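Local atomic coordinates of extracellular matrix-binding protein ebh (Staphylococcus aureus subsp. aureus, PDB entry 4KJM), a protein that probably acts as a cell-surface adhesin that attaches the bacterium to extracellular matrix. Residues Asn77-Ile89 and Ala107-Gln120. Numbering follows the deposited sequence.
With ZN (zinc ion), chain G.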
loop_
_atom_site.group_PDB
_atom_site.type_symbol
_atom_site.label_atom_id
_atom_site.label_comp_id
_atom_site.label_asym_id
_atom_site.label_seq_id
_atom_site.Cartn_x
_atom_site.Cartn_y
_atom_site.Cartn_z
ATOM N N ASN A 77 -12.556 -6.141 3.888
ATOM C CA ASN A 77 -13.820 -6.486 3.187
ATOM C C ASN A 77 -13.712 -7.819 2.414
ATOM O O ASN A 77 -14.643 -8.631 2.370
ATOM C CB ASN A 77 -14.245 -5.367 2.245
ATOM C CG ASN A 77 -14.893 -4.220 2.977
ATOM O OD1 ASN A 77 -15.236 -4.388 4.135
ATOM N ND2 ASN A 77 -15.055 -3.037 2.306
ATOM N N LEU A 78 -12.597 -8.014 1.744
ATOM C CA LEU A 78 -12.333 -9.278 1.090
ATOM C C LEU A 78 -12.280 -10.425 2.068
ATOM O O LEU A 78 -12.935 -11.444 1.836
ATOM C CB LEU A 78 -11.059 -9.211 0.271
ATOM C CG LEU A 78 -10.610 -10.472 -0.421
ATOM C CD1 LEU A 78 -11.710 -11.070 -1.294
ATOM C CD2 LEU A 78 -9.282 -10.203 -1.175
ATOM N N ASN A 79 -11.524 -10.289 3.164
ATOM C CA ASN A 79 -11.510 -11.386 4.155
ATOM C C ASN A 79 -12.891 -11.679 4.736
ATOM O O ASN A 79 -13.226 -12.855 4.982
ATOM C CB ASN A 79 -10.442 -11.160 5.229
ATOM C CG ASN A 79 -9.008 -11.313 4.688
ATOM O OD1 ASN A 79 -8.750 -12.133 3.819
ATOM N ND2 ASN A 79 -8.087 -10.554 5.234
ATOM N N ASN A 80 -13.683 -10.632 4.977
ATOM C CA ASN A 80 -15.041 -10.806 5.470
ATOM C C ASN A 80 -15.936 -11.528 4.475
ATOM O O ASN A 80 -16.736 -12.388 4.832
ATOM C CB ASN A 80 -15.668 -9.459 5.821
ATOM C CG ASN A 80 -15.088 -8.847 7.082
ATOM O OD1 ASN A 80 -14.375 -9.497 7.821
ATOM N ND2 ASN A 80 -15.365 -7.560 7.302
ATOM N N ALA A 81 -15.817 -11.149 3.212
ATOM C CA ALA A 81 -16.523 -11.834 2.123
ATOM C C ALA A 81 -16.178 -13.292 1.925
ATOM O O ALA A 81 -17.082 -14.111 1.724
ATOM C CB ALA A 81 -16.332 -11.078 0.817
ATOM N N LYS A 82 -14.901 -13.626 2.048
ATOM C CA LYS A 82 -14.455 -15.001 2.053
ATOM C C LYS A 82 -15.108 -15.821 3.221
ATOM O O LYS A 82 -15.612 -16.907 2.981
ATOM C CB LYS A 82 -12.940 -15.047 2.165
ATOM C CG LYS A 82 -12.194 -14.567 0.915
ATOM C CD LYS A 82 -10.700 -14.756 1.085
ATOM C CE LYS A 82 -9.880 -14.301 -0.125
ATOM N NZ LYS A 82 -8.438 -14.746 -0.047
ATOM N N GLN A 83 -15.079 -15.291 4.451
ATOM C CA GLN A 83 -15.609 -15.986 5.614
ATOM C C GLN A 83 -17.113 -16.157 5.494
ATOM O O GLN A 83 -17.644 -17.206 5.814
ATOM C CB GLN A 83 -15.286 -15.261 6.913
ATOM C CG GLN A 83 -15.853 -15.987 8.148
ATOM C CD GLN A 83 -15.372 -17.446 8.291
ATOM O OE1 GLN A 83 -14.243 -17.694 8.738
ATOM N NE2 GLN A 83 -16.221 -18.413 7.893
ATOM N N ALA A 84 -17.797 -15.142 4.990
ATOM C CA ALA A 84 -19.229 -15.281 4.731
ATOM C C ALA A 84 -19.530 -16.399 3.731
ATOM O O ALA A 84 -20.535 -17.141 3.882
ATOM C CB ALA A 84 -19.844 -13.958 4.298
ATOM N N ALA A 85 -18.751 -16.503 2.653
ATOM C CA ALA A 85 -18.949 -17.553 1.660
ATOM C C ALA A 85 -18.718 -18.919 2.290
ATOM O O ALA A 85 -19.491 -19.863 2.077
ATOM C CB ALA A 85 -18.013 -17.345 0.450
ATOM N N ILE A 86 -17.662 -19.014 3.077
ATOM C CA ILE A 86 -17.283 -20.298 3.741
ATOM C C ILE A 86 -18.383 -20.774 4.683
ATOM O O ILE A 86 -18.783 -21.949 4.707
ATOM C CB ILE A 86 -15.979 -20.123 4.535
ATOM C CG1 ILE A 86 -14.814 -19.856 3.558
ATOM C CG2 ILE A 86 -15.707 -21.332 5.429
ATOM C CD1 ILE A 86 -14.506 -20.965 2.598
ATOM N N THR A 87 -18.858 -19.835 5.483
ATOM C CA THR A 87 -19.929 -20.107 6.409
ATOM C C THR A 87 -21.139 -20.613 5.653
ATOM O O THR A 87 -21.743 -21.617 6.040
ATOM C CB THR A 87 -20.285 -18.856 7.219
ATOM O OG1 THR A 87 -19.160 -18.517 8.015
ATOM C CG2 THR A 87 -21.455 -19.101 8.128
ATOM N N ALA A 88 -21.517 -19.927 4.576
ATOM C CA ALA A 88 -22.647 -20.421 3.756
ATOM C C ALA A 88 -22.416 -21.843 3.204
ATOM O O ALA A 88 -23.336 -22.717 3.156
ATOM C CB ALA A 88 -22.940 -19.454 2.627
ATOM N N ILE A 89 -21.203 -22.076 2.728
ATOM C CA ILE A 89 -20.885 -23.352 2.143
ATOM C C ILE A 89 -21.004 -24.403 3.251
ATOM O O ILE A 89 -21.598 -25.465 3.065
ATOM C CB ILE A 89 -19.490 -23.340 1.544
ATOM C CG1 ILE A 89 -19.474 -22.459 0.262
ATOM C CG2 ILE A 89 -19.014 -24.747 1.223
ATOM C CD1 ILE A 89 -18.087 -21.920 -0.034
ATOM N N ALA A 107 -13.710 -19.674 -2.796
ATOM C CA ALA A 107 -13.848 -18.565 -1.867
ATOM C C ALA A 107 -12.474 -18.162 -1.348
ATOM O O ALA A 107 -12.136 -17.010 -1.326
ATOM C CB ALA A 107 -14.759 -18.960 -0.728
ATOM N N ASN A 108 -11.667 -19.118 -0.929
ATOM C CA ASN A 108 -10.377 -18.777 -0.353
ATOM C C ASN A 108 -9.394 -18.124 -1.308
ATOM O O ASN A 108 -8.470 -17.404 -0.873
ATOM C CB ASN A 108 -9.777 -20.013 0.261
ATOM C CG ASN A 108 -10.386 -20.305 1.614
ATOM O OD1 ASN A 108 -10.853 -19.419 2.301
ATOM N ND2 ASN A 108 -10.324 -21.536 2.003
ATOM N N GLY A 109 -9.573 -18.463 -2.580
ATOM C CA GLY A 109 -8.782 -17.936 -3.677
ATOM C C GLY A 109 -9.305 -16.657 -4.264
ATOM O O GLY A 109 -8.639 -16.098 -5.131
ATOM N N ALA A 110 -10.448 -16.146 -3.762
ATOM C CA ALA A 110 -11.098 -14.957 -4.362
ATOM C C ALA A 110 -10.128 -13.791 -4.235
ATOM O O ALA A 110 -9.553 -13.538 -3.149
ATOM C CB ALA A 110 -12.387 -14.615 -3.650
ATOM N N GLN A 111 -9.880 -13.123 -5.345
ATOM C CA GLN A 111 -8.981 -11.973 -5.345
ATOM C C GLN A 111 -9.691 -10.627 -5.122
ATOM O O GLN A 111 -9.034 -9.561 -4.940
ATOM C CB GLN A 111 -8.201 -11.954 -6.696
ATOM C CG GLN A 111 -7.576 -13.279 -7.069
ATOM C CD GLN A 111 -8.462 -14.199 -7.941
ATOM O OE1 GLN A 111 -9.712 -14.136 -7.912
ATOM N NE2 GLN A 111 -7.792 -15.106 -8.719
ATOM N N ARG A 112 -11.007 -10.644 -5.325
ATOM C CA ARG A 112 -11.875 -9.466 -5.185
ATOM C C ARG A 112 -13.083 -9.830 -4.398
ATOM O O ARG A 112 -13.519 -10.998 -4.403
ATOM C CB ARG A 112 -12.319 -8.867 -6.535
ATOM C CG ARG A 112 -11.249 -8.236 -7.432
ATOM C CD ARG A 112 -10.480 -7.078 -6.814
ATOM N NE ARG A 112 -11.418 -5.984 -6.579
ATOM C CZ ARG A 112 -11.819 -5.100 -7.462
ATOM N NH1 ARG A 112 -11.347 -5.128 -8.709
ATOM N NH2 ARG A 112 -12.771 -4.222 -7.111
ATOM N N VAL A 113 -13.663 -8.851 -3.701
ATOM C CA VAL A 113 -14.885 -9.075 -2.921
ATOM C C VAL A 113 -16.023 -9.725 -3.802
ATOM O O VAL A 113 -16.685 -10.691 -3.378
ATOM C CB VAL A 113 -15.394 -7.804 -2.246
ATOM C CG1 VAL A 113 -16.853 -7.932 -1.773
ATOM C CG2 VAL A 113 -14.501 -7.373 -1.116
ATOM N N SER A 114 -16.179 -9.259 -5.021
ATOM C CA SER A 114 -17.225 -9.783 -5.927
ATOM C C SER A 114 -17.061 -11.260 -6.220
ATOM O O SER A 114 -18.053 -11.965 -6.325
ATOM C CB SER A 114 -17.261 -9.020 -7.251
ATOM O OG SER A 114 -16.056 -9.218 -7.946
ATOM N N ASN A 115 -15.821 -11.732 -6.322
ATOM C CA ASN A 115 -15.574 -13.146 -6.556
ATOM C C ASN A 115 -16.049 -13.983 -5.362
ATOM O O ASN A 115 -16.691 -15.047 -5.542
ATOM C CB ASN A 115 -14.097 -13.486 -6.786
ATOM C CG ASN A 115 -13.444 -12.614 -7.829
ATOM O OD1 ASN A 115 -12.372 -12.063 -7.585
ATOM N ND2 ASN A 115 -14.069 -12.505 -9.022
ATOM N N ALA A 116 -15.737 -13.562 -4.149
ATOM C CA ALA A 116 -16.215 -14.301 -2.991
ATOM C C ALA A 116 -17.741 -14.300 -2.851
ATOM O O ALA A 116 -18.366 -15.288 -2.422
ATOM C CB ALA A 116 -15.544 -13.738 -1.722
ATOM N N GLN A 117 -18.356 -13.147 -3.140
ATOM C CA GLN A 117 -19.796 -13.020 -3.137
ATOM C C GLN A 117 -20.449 -13.902 -4.170
ATOM O O GLN A 117 -21.561 -14.466 -3.920
ATOM C CB GLN A 117 -20.213 -11.555 -3.308
ATOM C CG GLN A 117 -19.749 -10.701 -2.094
ATOM C CD GLN A 117 -20.208 -9.249 -2.139
ATOM O OE1 GLN A 117 -20.326 -8.663 -3.188
ATOM N NE2 GLN A 117 -20.373 -8.658 -0.992
ATOM N N ASP A 118 -19.825 -13.976 -5.362
ATOM C CA ASP A 118 -20.311 -14.907 -6.426
ATOM C C ASP A 118 -20.254 -16.344 -5.944
ATOM O O ASP A 118 -21.165 -17.156 -6.183
ATOM C CB ASP A 118 -19.483 -14.762 -7.704
ATOM C CG ASP A 118 -19.754 -13.473 -8.435
ATOM O OD1 ASP A 118 -20.754 -12.857 -8.107
ATOM O OD2 ASP A 118 -18.991 -13.069 -9.351
ATOM N N VAL A 119 -19.165 -16.696 -5.277
ATOM C CA VAL A 119 -19.089 -18.069 -4.722
ATOM C C VAL A 119 -20.226 -18.345 -3.728
ATOM O O VAL A 119 -20.880 -19.395 -3.783
ATOM C CB VAL A 119 -17.740 -18.322 -4.066
ATOM C CG1 VAL A 119 -17.778 -19.666 -3.321
ATOM C CG2 VAL A 119 -16.615 -18.255 -5.111
ATOM N N GLN A 120 -20.443 -17.434 -2.779
ATOM C CA GLN A 120 -21.542 -17.592 -1.855
ATOM C C GLN A 120 -22.873 -17.800 -2.585
ATOM O O GLN A 120 -23.664 -18.673 -2.241
ATOM C CB GLN A 120 -21.654 -16.380 -0.952
ATOM C CG GLN A 120 -22.774 -16.565 0.059
ATOM C CD GLN A 120 -22.732 -15.533 1.160
ATOM O OE1 GLN A 120 -21.737 -14.861 1.366
ATOM N NE2 GLN A 120 -23.800 -15.440 1.889
HETATM ZN ZN ZN G . -20.797 -11.002 -9.520
HETATM O O HOH W 1 -19.410 -13.424 0.365
HETATM O O HOH W 2 -7.047 -13.409 -2.328
HETATM O O HOH W 3 -19.010 -10.725 -10.338
HETATM O O HOH W 4 -21.200 -9.461 -8.271
HETATM O O HOH W 5 -21.829 -10.768 -11.247
#
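Ala81 and Ala116 meet methyl to methyl, CB to CB at 3.8 Å, showing how small residues let helices run close together. The axes of 77-89 and 113-120 approach to 8.4 Å and diverge by only 10°, pointing the same way. One turn further on, the methyl of Ala85 fits against Ala107 CB, and Ala85 CB lies 3.6 Å from Ala116 O. Toward the other end Val113 lays CG2 against the backbone of Leu78, 3.5 Å from its N, while CG1 reaches the Ala81 methyl. Leu78, with CG anti to the backbone N (chi1 177°), sends CD1 and CD2 to the carbonyls of the 110-112 turn.

Lys82 borders this tight seam. Its chain, extended beyond CG, passes over Ala107 O and brings NZ to Asn108 O at 2.8 Å, the donor standing 48° above the carbonyl plane. The ammonium holds Asn108 O directly and Ala110 O through a water, just after helix 97-108. NZ shares its three hydrogens with Gly5 O and Thr9 OG1 of the second subunit as well.

The opposite margin is looser and wetter. Extended Gln120 lies alongside Ala84 and Ala88, and a water donates to both its OE1 and Ala81 O. Away from 77-89, Asp118 OD1 binds a zinc ion at 2.3 Å together with three waters.

Within the three-helix bundle expected of a GA module, helix 74-90 packs beside helix 113-127, and helix 97-108 touches Ile89 through Leu103 and Lys104; at the other end Asp25, next to helix 21-24, salt-bridges Arg112 and accepts hydrogen bonds from Asn77 ND2 and Val113 N.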